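Local atomic coordinates of prephenate dehydrogenase (Corynebacterium glutamicum ATCC 13032, PDB entry 3KTD), a protein that probably catalyses the NAD(P)+-dependent oxidative decarboxylation of prephenate to 4-hydroxyphenylpyruvate, a step toward tyrosine. Residues L24-A29 with S137-F142; S102-V107 with G188-A193; W147-D152 with D170-A175; E206-V211 with D229-A234. All coordinates share one frame; numbering follows the deposited sequence.

Interaction 1: residues L24-A29 with S137-F142; sequences LRDLHA and SMDGLF
R25 and D26 sit next to each other on helix 18-29, which begins within what is probably the glycine-rich GxGxxG segment of a Rossmann fold, and reach out to the irregular loop 137-142 between strands 120-125 and 146-149. Two direct hydrogen bonds join the pieces. NE of R25 donates to OG of S137 over 2.8 Å, nearly straight at 172° and in the plane of the guanidinium; the chain, extended from CG to NE, carries that N-H out to the loop. S137 OG is also bonded to W134 O, while R25 NH1 forms a salt bridge with E50, which ties the arginine at a second point. Farther along, the amide of G140 gives its hydrogen to OD1 of D26 at 2.8 Å and 171°, on the syn lone pair. A water extends this grip: it lies 2.6 Å from OD2 of D26, and the amide N of L141 donates to it over 2.7 Å. Charge is mixed here. OD2 of D139 comes within 4.3 Å of D26 OD1, a repulsion that the nearby guanidinium of R25 probably offsets; the same oxygen lies against the aliphatic part of R25, 3.5 Å from CB. The F142 ring turns its edge to D26, with the ring and carboxylate planes 76° apart and CD2 3.7 Å from OD2.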
loop_
_atom_site.group_PDB
_atom_site.type_symbol
_atom_site.label_atom_id
_atom_site.label_comp_id
_atom_site.label_asym_id
_atom_site.label_seq_id
_atom_site.Cartn_x
_atom_site.Cartn_y
_atom_site.Cartn_z
ATOM N N LEU A 24 12.983 25.959 -0.442
ATOM C CA LEU A 24 13.102 27.411 -0.461
ATOM C C LEU A 24 12.120 28.015 0.525
ATOM O O LEU A 24 12.472 28.922 1.291
ATOM C CB LEU A 24 12.824 27.967 -1.861
ATOM C CG LEU A 24 12.810 29.494 -2.044
ATOM C CD1 LEU A 24 14.200 30.055 -2.066
ATOM C CD2 LEU A 24 12.092 29.876 -3.324
ATOM N N ARG A 25 10.891 27.505 0.507
ATOM C CA ARG A 25 9.840 28.025 1.378
ATOM C C ARG A 25 10.156 27.792 2.854
ATOM O O ARG A 25 9.995 28.709 3.668
ATOM C CB ARG A 25 8.482 27.400 1.047
ATOM C CG ARG A 25 7.827 27.860 -0.249
ATOM C CD ARG A 25 6.512 27.090 -0.445
ATOM N NE ARG A 25 5.732 27.511 -1.610
ATOM C CZ ARG A 25 4.988 28.614 -1.675
ATOM N NH1 ARG A 25 4.926 29.456 -0.649
ATOM N NH2 ARG A 25 4.315 28.889 -2.787
ATOM N N ASP A 26 10.591 26.577 3.198
ATOM C CA ASP A 26 10.890 26.247 4.597
ATOM C C ASP A 26 12.113 27.020 5.113
ATOM O O ASP A 26 12.136 27.445 6.269
ATOM C CB ASP A 26 11.092 24.736 4.792
ATOM C CG ASP A 26 9.780 23.952 4.821
ATOM O OD1 ASP A 26 8.710 24.553 5.102
ATOM O OD2 ASP A 26 9.820 22.717 4.583
ATOM N N LEU A 27 13.119 27.195 4.259
ATOM C CA LEU A 27 14.313 27.940 4.624
ATOM C C LEU A 27 13.996 29.411 4.818
ATOM O O LEU A 27 14.600 30.073 5.665
ATOM C CB LEU A 27 15.403 27.796 3.564
ATOM C CG LEU A 27 16.163 26.468 3.536
ATOM C CD1 LEU A 27 17.144 26.450 2.386
ATOM C CD2 LEU A 27 16.878 26.199 4.858
ATOM N N HIS A 28 13.054 29.913 4.023
ATOM C CA HIS A 28 12.633 31.309 4.100
ATOM C C HIS A 28 11.838 31.516 5.376
ATOM O O HIS A 28 12.034 32.509 6.076
ATOM C CB HIS A 28 11.791 31.674 2.875
ATOM C CG HIS A 28 11.472 33.131 2.759
ATOM N ND1 HIS A 28 12.394 34.063 2.330
ATOM C CD2 HIS A 28 10.322 33.811 2.974
ATOM C CE1 HIS A 28 11.833 35.257 2.305
ATOM N NE2 HIS A 28 10.573 35.130 2.687
ATOM N N ALA A 29 10.950 30.564 5.668
ATOM C CA ALA A 29 10.143 30.575 6.893
ATOM C C ALA A 29 11.075 30.603 8.104
ATOM O O ALA A 29 10.951 31.475 8.968
ATOM C CB ALA A 29 9.210 29.347 6.948
ATOM N N SER A 137 5.112 23.116 -4.643
ATOM C CA SER A 137 5.829 23.420 -3.410
ATOM C C SER A 137 4.905 23.724 -2.243
ATOM O O SER A 137 3.901 24.417 -2.403
ATOM C CB SER A 137 6.770 24.603 -3.625
ATOM O OG SER A 137 6.058 25.804 -3.848
HETATM N N MSE A 138 5.273 23.237 -1.061
HETATM C CA MSE A 138 4.472 23.441 0.151
HETATM C C MSE A 138 5.337 23.732 1.374
HETATM O O MSE A 138 6.565 23.781 1.285
HETATM C CB MSE A 138 3.607 22.208 0.399
HETATM C CG MSE A 138 4.398 20.923 0.491
HETATM SE SE MSE A 138 3.258 19.366 0.410
HETATM C CE MSE A 138 1.967 19.950 -0.960
ATOM N N ASP A 139 4.678 23.944 2.512
ATOM C CA ASP A 139 5.364 24.191 3.781
ATOM C C ASP A 139 5.454 22.915 4.612
ATOM O O ASP A 139 4.578 22.055 4.550
ATOM C CB ASP A 139 4.636 25.276 4.578
ATOM C CG ASP A 139 4.745 26.650 3.937
ATOM O OD1 ASP A 139 3.867 27.491 4.178
ATOM O OD2 ASP A 139 5.705 26.893 3.195
ATOM N N GLY A 140 6.537 22.790 5.372
ATOM C CA GLY A 140 6.726 21.665 6.282
ATOM C C GLY A 140 6.721 20.278 5.672
ATOM O O GLY A 140 6.353 19.323 6.341
ATOM N N LEU A 141 7.148 20.159 4.420
ATOM C CA LEU A 141 7.212 18.862 3.749
ATOM C C LEU A 141 8.164 17.902 4.452
ATOM O O LEU A 141 7.898 16.696 4.538
ATOM C CB LEU A 141 7.665 19.031 2.293
ATOM C CG LEU A 141 7.909 17.751 1.487
ATOM C CD1 LEU A 141 6.612 16.977 1.284
ATOM C CD2 LEU A 141 8.559 18.077 0.153
ATOM N N PHE A 142 9.261 18.450 4.962
ATOM C CA PHE A 142 10.344 17.666 5.532
ATOM C C PHE A 142 10.259 17.445 7.039
ATOM O O PHE A 142 11.091 16.726 7.598
ATOM C CB PHE A 142 11.673 18.351 5.199
ATOM C CG PHE A 142 11.859 18.617 3.736
ATOM C CD1 PHE A 142 12.165 17.577 2.865
ATOM C CD2 PHE A 142 11.709 19.896 3.227
ATOM C CE1 PHE A 142 12.325 17.814 1.510
ATOM C CE2 PHE A 142 11.873 20.144 1.883
ATOM C CZ PHE A 142 12.180 19.104 1.019
HETATM O O HOH W 1 8.116 22.066 2.715
#

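Interaction 2: residues S102-V107 with G188-A193; sequences SVKTAV and GPHDAA
At the N-terminal end of helix 105-113, K104 and T105 are gripped by the carboxylate of D191, which projects from the long helix 187-214, so the contact ties a helix of the nucleotide-binding half to the first turns of the helix leading into the dimerization half. Both oxygens of D191 are used, each by two donors. OD1 accepts the backbone N-H of K104 at 3.0 Å and the ring N-H at ND1 of H190, also at 3.0 Å; OD2 accepts the amide of T105 at 2.9 Å and the T105 hydroxyl, OG1, at 2.6 Å. The two amides approach on the syn side of their oxygens, H190 comes to the anti side of OD1, and the hydroxyl meets OD2 from above the carboxylate plane, 40° out of it. Four bonds thus fix the group's rotation. H190 is held in turn: D191 OD1 lies in its ring plane, S102 O sits at its edge 3.2 Å from CE1, and K104 CG rests over one face in a CH-pi contact, 3.9 Å from the centroid. The ring's other nitrogen, NE2, bonds to H124. K104 bends away from the contact, and its NZ forms a salt bridge with D99. L222 of the second subunit also packs on H190. With its carboxylate taking the amides at the start of helix 105-113, helix 187-214 forms a junction between the Rossmann-type nucleotide-binding domain and the helical dimerization region, consistent with the two-domain build of prephenate dehydrogenases.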
loop_
_atom_site.group_PDB
_atom_site.type_symbol
_atom_site.label_atom_id
_atom_site.label_comp_id
_atom_site.label_asym_id
_atom_site.label_seq_id
_atom_site.Cartn_x
_atom_site.Cartn_y
_atom_site.Cartn_z
ATOM N N SER A 102 16.757 10.254 -5.688
ATOM C CA SER A 102 16.397 8.929 -5.160
ATOM C C SER A 102 17.498 7.874 -5.200
ATOM O O SER A 102 17.516 6.995 -4.349
ATOM C CB SER A 102 15.164 8.414 -5.930
ATOM O OG SER A 102 15.183 8.819 -7.305
ATOM N N VAL A 103 18.382 7.945 -6.195
ATOM C CA VAL A 103 19.517 7.023 -6.334
ATOM C C VAL A 103 20.795 7.829 -6.135
ATOM O O VAL A 103 20.867 8.978 -6.557
ATOM C CB VAL A 103 19.535 6.348 -7.721
ATOM C CG1 VAL A 103 20.661 5.333 -7.815
ATOM C CG2 VAL A 103 18.216 5.668 -7.983
ATOM N N LYS A 104 21.798 7.227 -5.501
ATOM C CA LYS A 104 23.010 7.950 -5.088
ATOM C C LYS A 104 24.299 7.507 -5.780
ATOM O O LYS A 104 25.157 8.341 -6.073
ATOM C CB LYS A 104 23.167 7.837 -3.571
ATOM C CG LYS A 104 22.253 8.766 -2.804
ATOM C CD LYS A 104 22.869 10.141 -2.694
ATOM C CE LYS A 104 21.880 11.221 -2.989
ATOM N NZ LYS A 104 21.484 11.214 -4.416
ATOM N N THR A 105 24.456 6.213 -6.037
ATOM C CA THR A 105 25.671 5.739 -6.690
ATOM C C THR A 105 25.829 6.375 -8.067
ATOM O O THR A 105 26.927 6.805 -8.434
ATOM C CB THR A 105 25.708 4.208 -6.839
ATOM O OG1 THR A 105 25.725 3.602 -5.544
ATOM C CG2 THR A 105 26.953 3.759 -7.612
ATOM N N ALA A 106 24.736 6.448 -8.823
ATOM C CA ALA A 106 24.796 7.000 -10.175
ATOM C C ALA A 106 25.281 8.458 -10.169
ATOM O O ALA A 106 26.020 8.878 -11.074
ATOM C CB ALA A 106 23.445 6.878 -10.859
ATOM N N VAL A 107 24.883 9.211 -9.147
ATOM C CA VAL A 107 25.261 10.621 -9.030
ATOM C C VAL A 107 26.714 10.757 -8.606
ATOM O O VAL A 107 27.479 11.491 -9.230
ATOM C CB VAL A 107 24.361 11.370 -8.027
ATOM C CG1 VAL A 107 24.822 12.795 -7.841
ATOM C CG2 VAL A 107 22.951 11.347 -8.518
ATOM N N GLY A 188 26.353 2.828 -1.337
ATOM C CA GLY A 188 25.989 1.426 -1.532
ATOM C C GLY A 188 24.888 0.948 -0.604
ATOM O O GLY A 188 23.896 0.371 -1.060
ATOM N N PRO A 189 25.069 1.156 0.712
ATOM C CA PRO A 189 24.055 0.830 1.703
ATOM C C PRO A 189 22.732 1.543 1.440
ATOM O O PRO A 189 21.666 0.964 1.664
ATOM C CB PRO A 189 24.683 1.322 3.004
ATOM C CG PRO A 189 26.138 1.159 2.769
ATOM C CD PRO A 189 26.330 1.571 1.350
ATOM N N HIS A 190 22.800 2.779 0.960
ATOM C CA HIS A 190 21.595 3.545 0.632
ATOM C C HIS A 190 20.824 2.978 -0.557
ATOM O O HIS A 190 19.610 2.797 -0.489
ATOM C CB HIS A 190 21.949 4.996 0.317
ATOM C CG HIS A 190 20.805 5.784 -0.232
ATOM N ND1 HIS A 190 20.473 5.773 -1.572
ATOM C CD2 HIS A 190 19.911 6.601 0.375
ATOM C CE1 HIS A 190 19.427 6.559 -1.766
ATOM N NE2 HIS A 190 19.067 7.074 -0.603
ATOM N N ASP A 191 21.521 2.746 -1.662
ATOM C CA ASP A 191 20.873 2.224 -2.863
ATOM C C ASP A 191 20.316 0.820 -2.587
ATOM O O ASP A 191 19.270 0.453 -3.114
ATOM C CB ASP A 191 21.838 2.198 -4.053
ATOM C CG ASP A 191 22.209 3.593 -4.560
ATOM O OD1 ASP A 191 21.616 4.606 -4.115
ATOM O OD2 ASP A 191 23.112 3.667 -5.423
ATOM N N ALA A 192 21.025 0.057 -1.760
ATOM C CA ALA A 192 20.575 -1.255 -1.323
ATOM C C ALA A 192 19.250 -1.105 -0.580
ATOM O O ALA A 192 18.326 -1.895 -0.777
ATOM C CB ALA A 192 21.607 -1.896 -0.415
ATOM N N ALA A 193 19.156 -0.083 0.265
ATOM C CA ALA A 193 17.932 0.163 1.018
ATOM C C ALA A 193 16.805 0.644 0.109
ATOM O O ALA A 193 15.709 0.087 0.140
ATOM C CB ALA A 193 18.183 1.173 2.121
#

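Interaction 3: residues W147-D152 with D170-A175; sequences WVVTFD and DVVQMA
Strand 147-149 and helix 170-175 run antiparallel, their directions 174° apart and their axes 9.5 Å from each other, with W147 opposite A175 and V149 opposite V172. The interface is wholly apolar. The indole of W147 presents a face to the helix: CB of A175 stands over its five-membered ring, 3.7 Å from the centroid and 16° off the normal, a CH-pi contact. With CG anti to the backbone N (chi1 -169°), the indole spans two helix residues, its five-membered ring meeting A175 and its six-membered ring M174. This selenomethionine turns at its last torsion and brings CE to CZ2 of W147 at 3.5 Å, approaching obliquely. One turn back along the helix, CG2 of V149 meets CG1 of V171 at 3.8 Å as the two side chains slide past each other in opposite directions, while CG1 of V149 touches CG2 of V172 at 3.9 Å and also borders V171. This is the first half of a beta-alpha-beta crossover, in which helix 162-177 covers strand 146-149 before the chain returns as strand 181-184. V182 of that parallel strand touches V149, V172 and A175, and V121 of the antiparallel strand 120-125 packs on V149 and V171.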
loop_
_atom_site.group_PDB
_atom_site.type_symbol
_atom_site.label_atom_id
_atom_site.label_comp_id
_atom_site.label_asym_id
_atom_site.label_seq_id
_atom_site.Cartn_x
_atom_site.Cartn_y
_atom_site.Cartn_z
ATOM N N TRP A 147 16.008 12.543 5.901
ATOM C CA TRP A 147 16.828 13.184 4.878
ATOM C C TRP A 147 18.190 12.510 4.966
ATOM O O TRP A 147 18.941 12.747 5.908
ATOM C CB TRP A 147 16.933 14.692 5.146
ATOM C CG TRP A 147 17.536 15.524 4.036
ATOM C CD1 TRP A 147 18.729 15.319 3.420
ATOM C CD2 TRP A 147 16.996 16.732 3.466
ATOM N NE1 TRP A 147 18.950 16.296 2.478
ATOM C CE2 TRP A 147 17.907 17.180 2.493
ATOM C CE3 TRP A 147 15.825 17.468 3.676
ATOM C CZ2 TRP A 147 17.688 18.324 1.722
ATOM C CZ3 TRP A 147 15.610 18.618 2.910
ATOM C CH2 TRP A 147 16.533 19.026 1.947
ATOM N N VAL A 148 18.500 11.647 4.007
ATOM C CA VAL A 148 19.800 11.001 3.991
ATOM C C VAL A 148 20.883 12.004 3.561
ATOM O O VAL A 148 20.682 12.782 2.630
ATOM C CB VAL A 148 19.835 9.785 3.048
ATOM C CG1 VAL A 148 21.257 9.196 2.974
ATOM C CG2 VAL A 148 18.821 8.735 3.498
ATOM N N VAL A 149 22.004 11.996 4.274
ATOM C CA VAL A 149 23.181 12.773 3.894
ATOM C C VAL A 149 24.362 11.816 3.815
ATOM O O VAL A 149 24.644 11.098 4.768
ATOM C CB VAL A 149 23.487 13.892 4.895
ATOM C CG1 VAL A 149 24.828 14.532 4.573
ATOM C CG2 VAL A 149 22.379 14.917 4.873
ATOM N N THR A 150 25.053 11.811 2.681
ATOM C CA THR A 150 26.165 10.895 2.471
ATOM C C THR A 150 27.478 11.384 3.077
ATOM O O THR A 150 27.596 12.531 3.508
ATOM C CB THR A 150 26.375 10.631 0.985
ATOM O OG1 THR A 150 26.648 11.875 0.323
ATOM C CG2 THR A 150 25.131 9.975 0.391
ATOM N N PHE A 151 28.447 10.474 3.115
ATOM C CA PHE A 151 29.770 10.736 3.677
ATOM C C PHE A 151 30.838 9.778 3.122
ATOM O O PHE A 151 31.777 9.419 3.822
ATOM C CB PHE A 151 29.719 10.638 5.217
ATOM C CG PHE A 151 29.328 9.270 5.742
ATOM C CD1 PHE A 151 27.992 8.919 5.889
ATOM C CD2 PHE A 151 30.295 8.348 6.112
ATOM C CE1 PHE A 151 27.635 7.665 6.378
ATOM C CE2 PHE A 151 29.944 7.090 6.599
ATOM C CZ PHE A 151 28.615 6.749 6.731
ATOM N N ASP A 152 30.719 9.388 1.858
ATOM C CA ASP A 152 31.650 8.407 1.284
ATOM C C ASP A 152 33.096 8.908 1.271
ATOM O O ASP A 152 34.026 8.125 1.477
ATOM C CB ASP A 152 31.247 8.016 -0.144
ATOM C CG ASP A 152 29.841 7.460 -0.226
ATOM O OD1 ASP A 152 28.881 8.260 -0.147
ATOM O OD2 ASP A 152 29.702 6.229 -0.398
ATOM N N ASP A 170 27.159 22.097 6.745
ATOM C CA ASP A 170 26.066 22.944 6.259
ATOM C C ASP A 170 24.892 22.132 5.657
ATOM O O ASP A 170 23.735 22.482 5.852
ATOM C CB ASP A 170 26.579 23.978 5.251
ATOM C CG ASP A 170 27.271 25.176 5.916
ATOM O OD1 ASP A 170 27.060 25.445 7.122
ATOM O OD2 ASP A 170 28.020 25.876 5.212
ATOM N N VAL A 171 25.185 21.045 4.952
ATOM C CA VAL A 171 24.128 20.230 4.366
ATOM C C VAL A 171 23.282 19.608 5.468
ATOM O O VAL A 171 22.056 19.554 5.373
ATOM C CB VAL A 171 24.695 19.113 3.451
ATOM C CG1 VAL A 171 23.632 18.065 3.150
ATOM C CG2 VAL A 171 25.258 19.710 2.162
ATOM N N VAL A 172 23.943 19.154 6.527
ATOM C CA VAL A 172 23.250 18.546 7.647
ATOM C C VAL A 172 22.470 19.613 8.424
ATOM O O VAL A 172 21.314 19.399 8.817
ATOM C CB VAL A 172 24.234 17.824 8.561
ATOM C CG1 VAL A 172 23.523 17.255 9.764
ATOM C CG2 VAL A 172 24.922 16.725 7.794
ATOM N N GLN A 173 23.096 20.767 8.631
ATOM C CA GLN A 173 22.433 21.875 9.301
ATOM C C GLN A 173 21.213 22.329 8.529
ATOM O O GLN A 173 20.207 22.691 9.128
ATOM C CB GLN A 173 23.400 23.055 9.496
ATOM C CG GLN A 173 24.407 22.817 10.593
ATOM C CD GLN A 173 23.731 22.516 11.901
ATOM O OE1 GLN A 173 23.820 21.402 12.420
ATOM N NE2 GLN A 173 22.992 23.486 12.413
HETATM N N MSE A 174 21.317 22.306 7.200
HETATM C CA MSE A 174 20.214 22.663 6.312
HETATM C C MSE A 174 19.047 21.675 6.488
HETATM O O MSE A 174 17.911 22.085 6.766
HETATM C CB MSE A 174 20.689 22.677 4.851
HETATM C CG MSE A 174 19.695 23.273 3.870
HETATM SE SE MSE A 174 20.128 22.963 1.996
HETATM C CE MSE A 174 19.950 21.030 1.931
ATOM N N ALA A 175 19.328 20.384 6.333
ATOM C CA ALA A 175 18.308 19.344 6.498
ATOM C C ALA A 175 17.650 19.423 7.875
ATOM O O ALA A 175 16.436 19.217 8.005
ATOM C CB ALA A 175 18.913 17.966 6.288
#

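Interaction 4: residues E206-V211 with D229-A234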
loop_
_atom_site.group_PDB
_atom_site.type_symbol
_atom_site.label_atom_id
_atom_site.label_comp_id
_atom_site.label_asym_id
_atom_site.label_seq_id
_atom_site.Cartn_x
_atom_site.Cartn_y
_atom_site.Cartn_z
ATOM N N GLU A 206 3.231 -1.679 -9.849
ATOM C CA GLU A 206 2.883 -1.750 -11.272
ATOM C C GLU A 206 2.318 -3.148 -11.583
ATOM O O GLU A 206 1.273 -3.286 -12.230
ATOM C CB GLU A 206 4.101 -1.507 -12.182
ATOM C CG GLU A 206 4.942 -0.222 -11.948
ATOM C CD GLU A 206 4.246 1.090 -12.298
ATOM O OE1 GLU A 206 2.998 1.140 -12.408
ATOM O OE2 GLU A 206 4.974 2.094 -12.440
ATOM N N THR A 207 3.029 -4.171 -11.109
ATOM C CA THR A 207 2.684 -5.556 -11.368
ATOM C C THR A 207 1.267 -5.872 -10.920
ATOM O O THR A 207 0.517 -6.520 -11.644
ATOM C CB THR A 207 3.643 -6.514 -10.640
ATOM O OG1 THR A 207 4.999 -6.153 -10.927
ATOM C CG2 THR A 207 3.391 -7.949 -11.080
ATOM N N LEU A 208 0.912 -5.402 -9.727
ATOM C CA LEU A 208 -0.397 -5.661 -9.148
ATOM C C LEU A 208 -1.488 -4.987 -9.962
ATOM O O LEU A 208 -2.553 -5.564 -10.170
ATOM C CB LEU A 208 -0.446 -5.173 -7.695
ATOM C CG LEU A 208 -1.799 -5.344 -6.987
ATOM C CD1 LEU A 208 -2.182 -6.815 -6.900
ATOM C CD2 LEU A 208 -1.798 -4.691 -5.603
ATOM N N ALA A 209 -1.230 -3.766 -10.425
ATOM C CA ALA A 209 -2.238 -3.049 -11.205
ATOM C C ALA A 209 -2.563 -3.782 -12.500
ATOM O O ALA A 209 -3.725 -3.825 -12.919
ATOM C CB ALA A 209 -1.803 -1.628 -11.489
ATOM N N ILE A 210 -1.537 -4.354 -13.127
ATOM C CA ILE A 210 -1.710 -5.078 -14.382
ATOM C C ILE A 210 -2.515 -6.359 -14.151
ATOM O O ILE A 210 -3.509 -6.605 -14.851
ATOM C CB ILE A 210 -0.363 -5.425 -15.031
ATOM C CG1 ILE A 210 0.350 -4.151 -15.488
ATOM C CG2 ILE A 210 -0.570 -6.351 -16.230
ATOM C CD1 ILE A 210 1.780 -4.384 -15.911
ATOM N N VAL A 211 -2.103 -7.154 -13.161
ATOM C CA VAL A 211 -2.801 -8.404 -12.845
ATOM C C VAL A 211 -4.273 -8.157 -12.490
ATOM O O VAL A 211 -5.147 -8.968 -12.820
ATOM C CB VAL A 211 -2.105 -9.198 -11.720
ATOM C CG1 VAL A 211 -2.896 -10.476 -11.380
ATOM C CG2 VAL A 211 -0.671 -9.550 -12.127
ATOM N N ASP A 229 -4.473 0.855 -1.904
ATOM C CA ASP A 229 -3.203 1.196 -1.249
ATOM C C ASP A 229 -1.976 0.594 -1.934
ATOM O O ASP A 229 -0.959 1.274 -2.117
ATOM C CB ASP A 229 -3.221 0.757 0.225
ATOM C CG ASP A 229 -4.273 1.484 1.047
ATOM O OD1 ASP A 229 -5.018 2.307 0.474
ATOM O OD2 ASP A 229 -4.359 1.219 2.266
ATOM N N SER A 230 -2.073 -0.681 -2.294
ATOM C CA SER A 230 -0.952 -1.384 -2.906
ATOM C C SER A 230 -0.688 -0.983 -4.344
ATOM O O SER A 230 0.393 -1.264 -4.837
ATOM C CB SER A 230 -1.137 -2.900 -2.823
ATOM O OG SER A 230 -0.966 -3.357 -1.493
ATOM N N THR A 231 -1.646 -0.348 -5.022
ATOM C CA THR A 231 -1.424 0.107 -6.402
ATOM C C THR A 231 -1.319 1.639 -6.537
ATOM O O THR A 231 -1.220 2.151 -7.655
ATOM C CB THR A 231 -2.518 -0.410 -7.362
ATOM O OG1 THR A 231 -3.807 0.021 -6.915
ATOM C CG2 THR A 231 -2.493 -1.925 -7.431
ATOM N N ARG A 232 -1.303 2.359 -5.412
ATOM C CA ARG A 232 -1.304 3.830 -5.430
ATOM C C ARG A 232 -0.104 4.418 -6.145
ATOM O O ARG A 232 -0.263 5.269 -7.013
ATOM C CB ARG A 232 -1.374 4.408 -4.016
ATOM C CG ARG A 232 -1.477 5.951 -3.989
ATOM C CD ARG A 232 -1.549 6.558 -2.567
ATOM N NE ARG A 232 -2.235 5.700 -1.590
ATOM C CZ ARG A 232 -3.534 5.382 -1.609
ATOM N NH1 ARG A 232 -4.346 5.821 -2.576
ATOM N NH2 ARG A 232 -4.022 4.587 -0.661
ATOM N N VAL A 233 1.089 3.959 -5.789
ATOM C CA VAL A 233 2.317 4.478 -6.400
ATOM C C VAL A 233 2.482 4.107 -7.884
ATOM O O VAL A 233 3.408 4.597 -8.544
ATOM C CB VAL A 233 3.570 4.049 -5.627
ATOM C CG1 VAL A 233 3.469 4.505 -4.192
ATOM C CG2 VAL A 233 3.752 2.546 -5.703
ATOM N N ALA A 234 1.597 3.249 -8.396
ATOM C CA ALA A 234 1.546 2.925 -9.825
ATOM C C ALA A 234 0.944 4.098 -10.580
ATOM O O ALA A 234 0.911 4.106 -11.816
ATOM C CB ALA A 234 0.713 1.698 -10.059
#
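The one flat side-chain group in the contact is the carboxylate of E206, and A234 approaches it obliquely: CB, 3.3 Å from OE1, and CA, 3.5 Å from OE1, lie on the same side of its plane. E206 leaves helix 187-214 facing away from its partner, yet a bend at chi2 (-69°) swings the carboxylate back over A234. The rest of the contact is made through carbon atoms, apart from the backbone N of A209. L208 points at the end of helix 225-230, and its CD2 touches both CB of S230 and CG2 of T231, 3.4 Å from each; the leucine and threonine side chains cross at about a right angle. T231 CG2 also approaches A209, 3.7 Å from its backbone N, and the CB atoms of A209 and A234 lie 4.4 Å apart. The threonine is turned so that its methyl faces the long helix while OG1 bonds back to Y227 O in the last turn of helix 225-230. The second subunit closes in on the same region: T201 of that subunit packs on S230, and its R232 pairs with D229. A short helix, its end and the 3-10 turn that follows, laid against one long helix beside a partner subunit, fit the all-helical dimerization region of the prephenate dehydrogenase family.

Interactions 3 and 4 are buried and mainly apolar, one in the nucleotide-binding sheet, the other in the dimerization region, on opposite sides of the chain's centre. Interactions 1 and 2 are only partly buried and rest on carboxylates that accept backbone amides: D26 holds a loop, with a water helping, whereas D191 holds a helix start through two backbone amides, a hydroxyl and an imidazole. Interaction 3 touches both interactions 1 and 2: F142 packs on W147 and L27 on M174 from interaction 1, and T150 and V148 touch K104 and H190 of interaction 2. Interactions 2 and 4 share helix 187-214, about 24 Å apart between centres, and both are flanked by the second subunit.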